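Local coordinates for protein type III effector HopA1 (Pseudomonas syringae pv. tomato str. DC3000, PDB 4RSX) that is a type III secretion effector, probably delivered into plant cells by this bacterial pathogen; this chain is its C-terminal part, at residues Lys31-Asp36 and Thr191-Gln196; Leu202-Ser207 and Pro252-Thr257. One frame throughout, in Å; residues are numbered along the deposited sequence.

Both contacts gather round the hairpin of strands 196-199 and 202-207 at one edge of the antiparallel sheet, and their centres lie 13 Å apart. Interaction 1 sets the end of helix 26-35 against the loop leading into strand 196-199; it is partly buried, apolar round a tyrosine, and bridged by water at its aspartate side. Interaction 2 is buried and more polar: the C-terminal tail meets strand 202-207 through direct hydrogen bonds and a stacked ion pair. The two adjoin where Q196 O probably accepts a hydrogen bond from Y204 N, 2.7 Å away, and where S194 packs on P252. Helix 2-19 touches residues of both.

Interaction 1: Lys31-Asp36 and Thr191-Gln196; sequences KIYKQD and TPLSMQ
L193 fits between Y33 and D36 at the C-terminal end of helix 26-35, and these three residues account for most of the buried surface. The Y33 ring runs alongside the loop, with CD1 3.9 Å from L193 CB. With CG anti to the backbone N (chi1 176°), Y33 sends its ring along L193 toward P192 and M195 of the type II beta turn P192-M195. L193 O approaches the ring edge in its plane, 3.5 Å from Y33 CE1, and also accepts a hydrogen bond from H215. Farther out, the phenol oxygen Y33 OH packs against P192 CB at 3.6 Å, while the extended M195 side chain brings its CE methyl to the same oxygen. W14 of helix 2-19 meets both the Y33 ring and L193.

Toward D36, its OD2 lies 3.7 Å from L193 CD2, a carboxylate beside a methyl group. Two waters bridge here. One accepts from L193 N at 3.1 Å and donates to Y33 O, with a weak bond to D36 OD2; the second joins D36 OD2 to T191 O, 2.6 Å from the water. No direct hydrogen bond links the two segments. Helix end and loop are therefore joined by apolar packing round the tyrosine and by water that joins L193 N to Y33 O and D36 to T191 O; the water donors probably ease the negative charge of D36.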
loop_
_atom_site.group_PDB
_atom_site.type_symbol
_atom_site.label_atom_id
_atom_site.label_comp_id
_atom_site.label_asym_id
_atom_site.label_seq_id
_atom_site.Cartn_x
_atom_site.Cartn_y
_atom_site.Cartn_z
ATOM N N LYS A 31 -9.350 -11.603 -5.868
ATOM C CA LYS A 31 -10.571 -10.930 -5.421
ATOM C C LYS A 31 -10.850 -11.149 -3.936
ATOM O O LYS A 31 -11.435 -10.283 -3.290
ATOM C CB LYS A 31 -11.777 -11.342 -6.267
ATOM C CG LYS A 31 -11.799 -10.699 -7.666
ATOM C CD LYS A 31 -13.016 -11.172 -8.481
ATOM C CE LYS A 31 -12.994 -10.599 -9.897
ATOM N NZ LYS A 31 -13.878 -11.360 -10.831
ATOM N N ILE A 32 -10.421 -12.291 -3.398
ATOM C CA ILE A 32 -10.525 -12.533 -1.956
ATOM C C ILE A 32 -9.745 -11.484 -1.152
ATOM O O ILE A 32 -10.228 -10.993 -0.131
ATOM C CB ILE A 32 -10.046 -13.942 -1.561
ATOM C CG1 ILE A 32 -10.828 -15.012 -2.334
ATOM C CG2 ILE A 32 -10.209 -14.150 -0.064
ATOM C CD1 ILE A 32 -10.180 -16.380 -2.285
ATOM N N TYR A 33 -8.543 -11.150 -1.619
ATOM C CA TYR A 33 -7.735 -10.075 -1.031
ATOM C C TYR A 33 -8.416 -8.714 -1.169
ATOM O O TYR A 33 -8.384 -7.908 -0.236
ATOM C CB TYR A 33 -6.364 -10.016 -1.718
ATOM C CG TYR A 33 -5.475 -8.883 -1.264
ATOM C CD1 TYR A 33 -4.549 -9.079 -0.260
ATOM C CD2 TYR A 33 -5.555 -7.621 -1.843
ATOM C CE1 TYR A 33 -3.729 -8.066 0.154
ATOM C CE2 TYR A 33 -4.744 -6.592 -1.418
ATOM C CZ TYR A 33 -3.827 -6.827 -0.423
ATOM O OH TYR A 33 -3.002 -5.827 0.014
ATOM N N LYS A 34 -8.980 -8.441 -2.347
ATOM C CA LYS A 34 -9.675 -7.172 -2.593
ATOM C C LYS A 34 -10.931 -7.053 -1.737
ATOM O O LYS A 34 -11.206 -5.994 -1.175
ATOM C CB LYS A 34 -10.052 -7.033 -4.071
ATOM C CG LYS A 34 -8.947 -6.479 -4.963
ATOM C CD LYS A 34 -9.195 -5.003 -5.318
ATOM C CE LYS A 34 -10.247 -4.833 -6.421
ATOM N NZ LYS A 34 -10.461 -3.394 -6.803
ATOM N N GLN A 35 -11.680 -8.154 -1.640
ATOM C CA GLN A 35 -12.909 -8.229 -0.847
ATOM C C GLN A 35 -12.676 -7.972 0.638
ATOM O O GLN A 35 -13.616 -7.649 1.357
ATOM C CB GLN A 35 -13.598 -9.594 -1.046
ATOM C CG GLN A 35 -14.371 -9.745 -2.378
ATOM C CD GLN A 35 -14.769 -11.195 -2.694
ATOM O OE1 GLN A 35 -14.676 -12.085 -1.841
ATOM N NE2 GLN A 35 -15.197 -11.432 -3.932
ATOM N N ASP A 36 -11.431 -8.111 1.096
ATOM C CA ASP A 36 -11.113 -7.948 2.516
ATOM C C ASP A 36 -10.723 -6.503 2.877
ATOM O O ASP A 36 -10.316 -6.222 3.997
ATOM C CB ASP A 36 -10.030 -8.958 2.948
ATOM C CG ASP A 36 -9.729 -8.918 4.457
ATOM O OD1 ASP A 36 -10.499 -9.484 5.262
ATOM O OD2 ASP A 36 -8.695 -8.329 4.838
ATOM N N THR A 191 -5.370 -5.106 8.879
ATOM C CA THR A 191 -4.131 -5.538 8.255
ATOM C C THR A 191 -4.484 -6.317 7.012
ATOM O O THR A 191 -5.159 -7.337 7.099
ATOM C CB THR A 191 -3.304 -6.440 9.185
ATOM O OG1 THR A 191 -3.122 -5.785 10.448
ATOM C CG2 THR A 191 -1.923 -6.748 8.562
ATOM N N PRO A 192 -4.047 -5.823 5.840
ATOM C CA PRO A 192 -4.307 -6.541 4.593
ATOM C C PRO A 192 -3.679 -7.920 4.664
ATOM O O PRO A 192 -2.638 -8.088 5.325
ATOM C CB PRO A 192 -3.582 -5.688 3.541
ATOM C CG PRO A 192 -3.590 -4.285 4.138
ATOM C CD PRO A 192 -3.367 -4.530 5.608
ATOM N N LEU A 193 -4.305 -8.880 3.987
ATOM C CA LEU A 193 -3.858 -10.266 4.004
ATOM C C LEU A 193 -2.396 -10.367 3.595
ATOM O O LEU A 193 -1.947 -9.686 2.661
ATOM C CB LEU A 193 -4.730 -11.124 3.090
ATOM C CG LEU A 193 -6.230 -11.032 3.355
ATOM C CD1 LEU A 193 -6.999 -11.976 2.448
ATOM C CD2 LEU A 193 -6.495 -11.353 4.787
ATOM N N SER A 194 -1.657 -11.184 4.341
ATOM C CA SER A 194 -0.229 -11.396 4.113
ATOM C C SER A 194 0.681 -10.179 4.355
ATOM O O SER A 194 1.831 -10.193 3.908
ATOM C CB SER A 194 0.006 -11.950 2.698
ATOM O OG SER A 194 1.392 -12.153 2.463
ATOM N N MET A 195 0.199 -9.133 5.032
ATOM C CA MET A 195 1.109 -8.047 5.426
ATOM C C MET A 195 1.391 -8.131 6.916
ATOM O O MET A 195 0.571 -8.652 7.680
ATOM C CB MET A 195 0.534 -6.658 5.125
ATOM C CG MET A 195 0.418 -6.291 3.660
ATOM S SD MET A 195 0.040 -4.529 3.508
ATOM C CE MET A 195 -0.295 -4.491 1.731
ATOM N N GLN A 196 2.542 -7.603 7.329
ATOM C CA GLN A 196 2.894 -7.571 8.745
ATOM C C GLN A 196 2.413 -6.289 9.435
ATOM O O GLN A 196 2.741 -5.166 9.018
ATOM C CB GLN A 196 4.416 -7.739 8.942
ATOM C CG GLN A 196 4.854 -7.793 10.407
ATOM C CD GLN A 196 6.373 -7.940 10.558
ATOM O OE1 GLN A 196 7.032 -8.543 9.710
ATOM N NE2 GLN A 196 6.930 -7.377 11.637
HETATM O O HOH W 1 -6.567 -7.572 2.375
HETATM O O HOH W 2 -7.463 -8.535 7.007
#

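Interaction 2: Leu202-Ser207 and Pro252-Thr257; sequences LSYAES and PALRNT
The E206 carboxylate and the R255 guanidinium lie stacked, their planes 10° apart, with OE1 over the centre of one guanidinium face. The salt bridge, 3.4 Å from E206 OE1 to R255 NH1, rests on charge alone, for no N-H points at the oxygen. S207 O lies near the guanidinium plane at its edge. The bend of the arginine at chi3 (-68°) folds the group back over the carboxylate. The Y204 ring receives E206 OE2 and L254 CD2 at its edge, the methyl 3.8 Å from Y204 CE2.

E206 is gripped on both oxygens: Y204 OH donates to the anti lone pair of OE2 at 2.8 Å, and R255 N reaches OE1 at 2.8 Å, nearly straight at 170° but tilted from the carboxylate plane. Strand 202-207 lies between 111-116 and 196-199 in the antiparallel sheet, and the C-terminal tail runs beside it at an oblique angle. Here E206 N donates to A253 O at 2.7 Å. A205 CA brings a C-H to that same oxygen, while A253 CB packs 3.6 Å from Y204 O. R219 of helix 215-228 ties the segments again, donating to E206 O and P252 O.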
loop_
_atom_site.group_PDB
_atom_site.type_symbol
_atom_site.label_atom_id
_atom_site.label_comp_id
_atom_site.label_asym_id
_atom_site.label_seq_id
_atom_site.Cartn_x
_atom_site.Cartn_y
_atom_site.Cartn_z
ATOM N N LEU A 202 -0.909 0.559 10.696
ATOM C CA LEU A 202 0.389 0.511 9.999
ATOM C C LEU A 202 0.764 -0.920 9.631
ATOM O O LEU A 202 1.061 -1.746 10.518
ATOM C CB LEU A 202 1.519 1.118 10.844
ATOM C CG LEU A 202 1.464 2.602 11.203
ATOM C CD1 LEU A 202 2.760 3.034 11.866
ATOM C CD2 LEU A 202 1.204 3.437 9.954
ATOM N N SER A 203 0.771 -1.201 8.329
ATOM C CA SER A 203 1.058 -2.545 7.829
ATOM C C SER A 203 2.223 -2.536 6.835
ATOM O O SER A 203 2.340 -1.634 5.988
ATOM C CB SER A 203 -0.188 -3.148 7.169
ATOM O OG SER A 203 -1.343 -2.929 7.963
ATOM N N TYR A 204 3.071 -3.557 6.926
ATOM C CA TYR A 204 4.292 -3.594 6.150
ATOM C C TYR A 204 4.393 -4.836 5.272
ATOM O O TYR A 204 3.974 -5.932 5.660
ATOM C CB TYR A 204 5.473 -3.545 7.106
ATOM C CG TYR A 204 6.812 -3.615 6.429
ATOM C CD1 TYR A 204 7.366 -2.496 5.841
ATOM C CD2 TYR A 204 7.529 -4.804 6.387
ATOM C CE1 TYR A 204 8.609 -2.552 5.227
ATOM C CE2 TYR A 204 8.766 -4.869 5.770
ATOM C CZ TYR A 204 9.298 -3.734 5.197
ATOM O OH TYR A 204 10.530 -3.781 4.580
ATOM N N ALA A 205 4.964 -4.666 4.089
ATOM C CA ALA A 205 5.228 -5.804 3.203
ATOM C C ALA A 205 6.327 -5.420 2.233
ATOM O O ALA A 205 6.545 -4.227 1.970
ATOM C CB ALA A 205 3.958 -6.223 2.457
ATOM N N GLU A 206 7.013 -6.426 1.691
ATOM C CA GLU A 206 8.154 -6.176 0.818
ATOM C C GLU A 206 7.889 -6.634 -0.604
ATOM O O GLU A 206 7.178 -7.616 -0.834
ATOM C CB GLU A 206 9.408 -6.854 1.380
ATOM C CG GLU A 206 9.795 -6.338 2.755
ATOM C CD GLU A 206 11.105 -6.925 3.292
ATOM O OE1 GLU A 206 11.534 -8.009 2.836
ATOM O OE2 GLU A 206 11.709 -6.295 4.186
ATOM N N SER A 207 8.445 -5.913 -1.564
ATOM C CA SER A 207 8.323 -6.313 -2.956
ATOM C C SER A 207 9.726 -6.627 -3.467
ATOM O O SER A 207 10.718 -6.112 -2.935
ATOM C CB SER A 207 7.648 -5.216 -3.774
ATOM O OG SER A 207 8.390 -4.020 -3.703
ATOM N N PRO A 252 5.317 -14.286 4.912
ATOM C CA PRO A 252 4.972 -13.953 3.524
ATOM C C PRO A 252 5.047 -12.451 3.257
ATOM O O PRO A 252 5.027 -12.028 2.101
ATOM C CB PRO A 252 3.519 -14.424 3.402
ATOM C CG PRO A 252 2.993 -14.419 4.828
ATOM C CD PRO A 252 4.169 -14.833 5.659
ATOM N N ALA A 253 5.137 -11.644 4.303
ATOM C CA ALA A 253 5.316 -10.207 4.096
ATOM C C ALA A 253 6.737 -9.867 3.630
ATOM O O ALA A 253 6.961 -8.797 3.054
ATOM C CB ALA A 253 4.972 -9.427 5.362
ATOM N N LEU A 254 7.697 -10.762 3.873
ATOM C CA LEU A 254 9.113 -10.418 3.648
ATOM C C LEU A 254 9.783 -11.139 2.469
ATOM O O LEU A 254 9.346 -12.222 2.057
ATOM C CB LEU A 254 9.932 -10.673 4.920
ATOM C CG LEU A 254 9.360 -10.141 6.238
ATOM C CD1 LEU A 254 10.221 -10.615 7.415
ATOM C CD2 LEU A 254 9.256 -8.609 6.218
ATOM N N ARG A 255 10.845 -10.528 1.940
ATOM C CA ARG A 255 11.759 -11.190 1.005
ATOM C C ARG A 255 12.383 -12.373 1.697
ATOM O O ARG A 255 12.616 -12.325 2.908
ATOM C CB ARG A 255 12.967 -10.309 0.710
ATOM C CG ARG A 255 12.785 -9.204 -0.257
ATOM C CD ARG A 255 14.143 -8.546 -0.525
ATOM N NE ARG A 255 14.630 -7.838 0.659
ATOM C CZ ARG A 255 14.094 -6.702 1.098
ATOM N NH1 ARG A 255 13.061 -6.169 0.449
ATOM N NH2 ARG A 255 14.572 -6.094 2.186
ATOM N N ASN A 256 12.721 -13.400 0.923
ATOM C CA ASN A 256 13.514 -14.507 1.444
ATOM C C ASN A 256 14.924 -14.076 1.854
ATOM O O ASN A 256 15.593 -13.347 1.123
ATOM C CB ASN A 256 13.606 -15.640 0.425
ATOM C CG ASN A 256 14.279 -16.872 0.999
ATOM O OD1 ASN A 256 13.616 -17.751 1.547
ATOM N ND2 ASN A 256 15.607 -16.931 0.895
ATOM N N THR A 257 15.348 -14.539 3.030
ATOM C CA THR A 257 16.686 -14.296 3.589
ATOM C C THR A 257 17.027 -12.822 3.741
ATOM O O THR A 257 16.809 -12.254 4.810
ATOM C CB THR A 257 17.803 -15.051 2.824
ATOM O OG1 THR A 257 17.680 -16.459 3.071
ATOM C CG2 THR A 257 19.174 -14.594 3.302
#